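Local coordinates for protein predicted protease of the collagenase family (Methanopyrus kandleri, PDB 5D88) that binds zinc and, as a TIM-barrel member of peptidase family U32, probably hydrolyses peptide bonds, at residues S79-H93 / E114-V126. Residues are numbered along the deposited sequence; the frame is centred on the assembly and turned at random.
Sequences SVQALMDFTCAGCEH and EVDGVVVADPYLV. With ZN (zinc ion), chain B.
Strands 79-83 and 117-120 run parallel as neighbours, their axes inclined at 32°, joined by hydrogen bonds A82 N to G117 O, V119 N to A82 O and M84 N to V119 O. At the start of the ladder D116 reaches back to V80: the anti lone pair of OD2 takes V80 N at 2.9 Å, while D116 N gives to V80 O. On the face of Q81, L83 and V119, L83 CD1 lies 3.6 Å from V119 CG1, and Q81 OE1, hydrogen-bonded to R187, touches V119 CG2 as the two side chains cross at about a right angle. On the opposite face, that of A82 and V118, A82 packs on L109 of helix 98-113, which links these third and fourth strands of the TIM barrel in a beta-alpha-beta unit. Beyond the strands, a water takes A121 N and donates to M84 O and F86 O, lying over a face of the F86 ring. L125 CD2 touches both F86 CZ (3.3 Å) and M84 CE. H93 NE2 donates almost straight (176°) to D122 OD2 at 2.8 Å; OD2 lies in the imidazole plane and is met on its syn side, somewhat out of the carboxylate plane. Swung away from the backbone N (chi1 -173°), the D122 carboxylate brings OD2 to H93 and OD1 to Y124 N, capping helix 123-132; OD1 also bonds Y225 of the second subunit. Y124 sets its ring edge against the H93 face, T-shaped. A leucine in place of H93 would probably leave D122 OD2 without this donor and the Y124 edge without its aromatic face. In the loop leading on from F86, C88 SG binds the zinc with H209 and with C88 and H209 of the second subunit.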
loop_
_atom_site.group_PDB
_atom_site.type_symbol
_atom_site.label_atom_id
_atom_site.label_comp_id
_atom_site.label_asym_id
_atom_site.label_seq_id
_atom_site.Cartn_x
_atom_site.Cartn_y
_atom_site.Cartn_z
ATOM N N SER A 79 -18.444 3.051 24.308
ATOM C CA SER A 79 -17.579 3.984 23.598
ATOM C C SER A 79 -17.670 3.713 22.099
ATOM O O SER A 79 -18.041 2.618 21.666
ATOM C CB SER A 79 -16.129 3.867 24.079
ATOM O OG SER A 79 -16.043 4.166 25.459
ATOM N N VAL A 80 -17.346 4.730 21.305
ATOM C CA VAL A 80 -17.519 4.680 19.856
ATOM C C VAL A 80 -16.267 5.191 19.167
ATOM O O VAL A 80 -15.830 6.323 19.411
ATOM C CB VAL A 80 -18.737 5.502 19.397
ATOM C CG1 VAL A 80 -18.841 5.506 17.881
ATOM C CG2 VAL A 80 -20.012 4.956 20.043
ATOM N N GLN A 81 -15.732 4.394 18.253
ATOM C CA GLN A 81 -14.674 4.859 17.376
ATOM C C GLN A 81 -15.122 4.760 15.927
ATOM O O GLN A 81 -15.783 3.800 15.524
ATOM C CB GLN A 81 -13.383 4.073 17.594
ATOM C CG GLN A 81 -12.783 4.320 18.967
ATOM C CD GLN A 81 -11.562 3.474 19.277
ATOM O OE1 GLN A 81 -11.272 2.484 18.605
ATOM N NE2 GLN A 81 -10.847 3.856 20.327
ATOM N N ALA A 82 -14.801 5.800 15.172
ATOM C CA ALA A 82 -15.020 5.824 13.737
ATOM C C ALA A 82 -13.873 5.107 13.045
ATOM O O ALA A 82 -12.704 5.388 13.321
ATOM C CB ALA A 82 -15.094 7.272 13.241
ATOM N N LEU A 83 -14.208 4.210 12.127
ATOM C CA LEU A 83 -13.228 3.551 11.270
ATOM C C LEU A 83 -13.147 4.323 9.961
ATOM O O LEU A 83 -14.097 4.332 9.168
ATOM C CB LEU A 83 -13.607 2.089 11.036
ATOM C CG LEU A 83 -12.673 1.239 10.171
ATOM C CD1 LEU A 83 -11.299 1.074 10.846
ATOM C CD2 LEU A 83 -13.298 -0.105 9.930
ATOM N N MET A 84 -12.005 4.968 9.749
ATOM C CA MET A 84 -11.737 5.812 8.579
ATOM C C MET A 84 -10.310 5.498 8.140
ATOM O O MET A 84 -9.432 6.353 8.106
ATOM C CB MET A 84 -11.906 7.298 8.902
ATOM C CG MET A 84 -11.941 8.164 7.662
ATOM S SD MET A 84 -12.267 9.880 8.064
ATOM C CE MET A 84 -10.803 10.211 8.977
ATOM N N ASP A 85 -10.060 4.225 7.815
ATOM C CA ASP A 85 -8.696 3.733 7.685
ATOM C C ASP A 85 -8.269 3.537 6.241
ATOM O O ASP A 85 -7.447 2.670 5.958
ATOM C CB ASP A 85 -8.491 2.450 8.486
ATOM C CG ASP A 85 -9.281 1.267 7.968
ATOM O OD1 ASP A 85 -10.190 1.417 7.156
ATOM O OD2 ASP A 85 -8.971 0.149 8.407
ATOM N N PHE A 86 -8.762 4.376 5.340
ATOM C CA PHE A 86 -8.273 4.376 3.972
ATOM C C PHE A 86 -6.751 4.397 3.918
ATOM O O PHE A 86 -6.085 5.069 4.717
ATOM C CB PHE A 86 -8.838 5.566 3.181
ATOM C CG PHE A 86 -8.478 6.916 3.723
ATOM C CD1 PHE A 86 -7.272 7.506 3.389
ATOM C CD2 PHE A 86 -9.373 7.609 4.528
ATOM C CE1 PHE A 86 -6.956 8.746 3.844
ATOM C CE2 PHE A 86 -9.072 8.871 4.994
ATOM C CZ PHE A 86 -7.854 9.443 4.658
ATOM N N THR A 87 -6.200 3.669 2.943
ATOM C CA THR A 87 -4.764 3.651 2.723
ATOM C C THR A 87 -4.338 4.547 1.578
ATOM O O THR A 87 -3.130 4.683 1.324
ATOM C CB THR A 87 -4.287 2.212 2.490
ATOM O OG1 THR A 87 -5.065 1.577 1.462
ATOM C CG2 THR A 87 -4.396 1.432 3.798
ATOM N N CYS A 88 -5.299 5.165 0.891
ATOM C CA CYS A 88 -5.035 6.085 -0.205
ATOM C C CYS A 88 -6.206 7.047 -0.319
ATOM O O CYS A 88 -7.362 6.628 -0.243
ATOM C CB CYS A 88 -4.835 5.350 -1.538
ATOM S SG CYS A 88 -4.214 6.441 -2.842
ATOM N N ALA A 89 -5.890 8.338 -0.453
ATOM C CA ALA A 89 -6.880 9.370 -0.738
ATOM C C ALA A 89 -6.606 10.047 -2.077
ATOM O O ALA A 89 -7.066 11.173 -2.320
ATOM C CB ALA A 89 -6.904 10.391 0.395
ATOM N N GLY A 90 -5.886 9.366 -2.965
ATOM C CA GLY A 90 -5.603 9.932 -4.258
ATOM C C GLY A 90 -4.775 11.181 -4.104
ATOM O O GLY A 90 -3.866 11.238 -3.288
ATOM N N CYS A 91 -5.116 12.202 -4.894
ATOM C CA CYS A 91 -4.421 13.480 -4.908
ATOM C C CYS A 91 -5.003 14.485 -3.922
ATOM O O CYS A 91 -4.687 15.674 -4.006
ATOM C CB CYS A 91 -4.446 14.070 -6.318
ATOM S SG CYS A 91 -3.251 13.286 -7.469
ATOM N N GLU A 92 -5.847 14.052 -2.989
ATOM C CA GLU A 92 -6.485 15.029 -2.109
ATOM C C GLU A 92 -5.455 15.880 -1.368
ATOM O O GLU A 92 -5.620 17.100 -1.243
ATOM C CB GLU A 92 -7.405 14.324 -1.116
ATOM C CG GLU A 92 -8.863 14.712 -1.315
ATOM C CD GLU A 92 -9.838 13.751 -0.652
ATOM O OE1 GLU A 92 -9.573 13.316 0.490
ATOM O OE2 GLU A 92 -10.876 13.437 -1.279
ATOM N N HIS A 93 -4.384 15.260 -0.874
ATOM C CA HIS A 93 -3.396 15.988 -0.082
ATOM C C HIS A 93 -2.622 17.002 -0.919
ATOM O O HIS A 93 -1.980 17.893 -0.352
ATOM C CB HIS A 93 -2.422 14.995 0.592
ATOM C CG HIS A 93 -3.084 13.996 1.511
ATOM N ND1 HIS A 93 -4.295 14.233 2.129
ATOM C CD2 HIS A 93 -2.704 12.748 1.904
ATOM C CE1 HIS A 93 -4.630 13.182 2.865
ATOM N NE2 HIS A 93 -3.674 12.275 2.761
ATOM N N GLU A 114 -19.579 13.010 17.431
ATOM C CA GLU A 114 -19.008 12.983 18.775
ATOM C C GLU A 114 -18.455 11.605 19.123
ATOM O O GLU A 114 -18.721 11.055 20.196
ATOM C CB GLU A 114 -20.029 13.433 19.817
ATOM C CG GLU A 114 -20.462 14.872 19.657
ATOM C CD GLU A 114 -21.474 15.280 20.692
ATOM O OE1 GLU A 114 -21.138 15.267 21.890
ATOM O OE2 GLU A 114 -22.612 15.600 20.303
ATOM N N VAL A 115 -17.652 11.053 18.208
ATOM C CA VAL A 115 -16.968 9.809 18.519
ATOM C C VAL A 115 -15.876 10.060 19.555
ATOM O O VAL A 115 -15.414 11.189 19.779
ATOM C CB VAL A 115 -16.393 9.129 17.263
ATOM C CG1 VAL A 115 -17.496 8.847 16.254
ATOM C CG2 VAL A 115 -15.259 9.951 16.626
ATOM N N ASP A 116 -15.495 8.979 20.230
ATOM C CA ASP A 116 -14.430 9.003 21.222
ATOM C C ASP A 116 -13.045 8.849 20.612
ATOM O O ASP A 116 -12.054 9.269 21.229
ATOM C CB ASP A 116 -14.660 7.889 22.238
ATOM C CG ASP A 116 -15.997 8.029 22.952
ATOM O OD1 ASP A 116 -16.144 9.004 23.716
ATOM O OD2 ASP A 116 -16.898 7.179 22.745
ATOM N N GLY A 117 -12.957 8.236 19.439
ATOM C CA GLY A 117 -11.685 8.021 18.785
ATOM C C GLY A 117 -11.896 7.718 17.319
ATOM O O GLY A 117 -13.027 7.552 16.842
ATOM N N VAL A 118 -10.775 7.631 16.609
ATOM C CA VAL A 118 -10.772 7.407 15.167
ATOM C C VAL A 118 -9.677 6.405 14.845
ATOM O O VAL A 118 -8.546 6.529 15.338
ATOM C CB VAL A 118 -10.561 8.703 14.350
ATOM C CG1 VAL A 118 -10.908 8.444 12.899
ATOM C CG2 VAL A 118 -11.397 9.848 14.883
ATOM N N VAL A 119 -10.024 5.410 14.031
ATOM C CA VAL A 119 -9.113 4.368 13.584
ATOM C C VAL A 119 -8.713 4.705 12.157
ATOM O O VAL A 119 -9.547 4.682 11.249
ATOM C CB VAL A 119 -9.760 2.976 13.667
ATOM C CG1 VAL A 119 -8.757 1.899 13.271
ATOM C CG2 VAL A 119 -10.334 2.703 15.080
ATOM N N VAL A 120 -7.434 5.029 11.958
ATOM C CA VAL A 120 -6.937 5.527 10.684
ATOM C C VAL A 120 -5.669 4.771 10.313
ATOM O O VAL A 120 -5.003 4.183 11.158
ATOM C CB VAL A 120 -6.649 7.041 10.740
ATOM C CG1 VAL A 120 -7.916 7.797 11.104
ATOM C CG2 VAL A 120 -5.530 7.368 11.731
ATOM N N ALA A 121 -5.317 4.840 9.040
ATOM C CA ALA A 121 -4.047 4.328 8.549
ATOM C C ALA A 121 -3.088 5.408 8.076
ATOM O O ALA A 121 -1.880 5.263 8.234
ATOM C CB ALA A 121 -4.289 3.360 7.404
ATOM N N ASP A 122 -3.592 6.464 7.460
ATOM C CA ASP A 122 -2.748 7.428 6.789
ATOM C C ASP A 122 -1.935 8.202 7.816
ATOM O O ASP A 122 -2.518 8.823 8.709
ATOM C CB ASP A 122 -3.654 8.337 5.964
ATOM C CG ASP A 122 -2.903 9.322 5.056
ATOM O OD1 ASP A 122 -1.716 9.580 5.237
ATOM O OD2 ASP A 122 -3.554 9.856 4.127
ATOM N N PRO A 123 -0.605 8.170 7.743
ATOM C CA PRO A 123 0.228 8.915 8.697
ATOM C C PRO A 123 -0.099 10.395 8.788
ATOM O O PRO A 123 0.061 11.029 9.848
ATOM C CB PRO A 123 1.642 8.714 8.137
ATOM C CG PRO A 123 1.595 7.593 7.248
ATOM C CD PRO A 123 0.199 7.423 6.761
ATOM N N TYR A 124 -0.523 10.988 7.686
ATOM C CA TYR A 124 -0.850 12.406 7.735
ATOM C C TYR A 124 -2.081 12.648 8.601
ATOM O O TYR A 124 -2.138 13.636 9.346
ATOM C CB TYR A 124 -1.044 12.909 6.308
ATOM C CG TYR A 124 -1.375 14.360 6.147
ATOM C CD1 TYR A 124 -0.652 15.351 6.799
ATOM C CD2 TYR A 124 -2.391 14.753 5.291
ATOM C CE1 TYR A 124 -0.949 16.694 6.597
ATOM C CE2 TYR A 124 -2.700 16.087 5.103
ATOM C CZ TYR A 124 -1.973 17.044 5.752
ATOM O OH TYR A 124 -2.284 18.360 5.550
ATOM N N LEU A 125 -3.080 11.757 8.510
ATOM C CA LEU A 125 -4.255 11.874 9.367
ATOM C C LEU A 125 -3.898 11.681 10.830
ATOM O O LEU A 125 -4.474 12.339 11.702
ATOM C CB LEU A 125 -5.323 10.864 8.971
ATOM C CG LEU A 125 -6.389 11.401 8.052
ATOM C CD1 LEU A 125 -5.740 11.895 6.745
ATOM C CD2 LEU A 125 -7.396 10.305 7.836
ATOM N N VAL A 126 -3.010 10.728 11.126
ATOM C CA VAL A 126 -2.548 10.544 12.501
ATOM C C VAL A 126 -2.037 11.864 13.045
ATOM O O VAL A 126 -2.378 12.287 14.155
ATOM C CB VAL A 126 -1.450 9.459 12.563
ATOM C CG1 VAL A 126 -0.831 9.386 13.958
ATOM C CG2 VAL A 126 -2.006 8.085 12.169
HETATM ZN ZN ZN B . -5.347 5.624 -4.632
HETATM O O HOH W 1 -6.654 6.433 7.016
#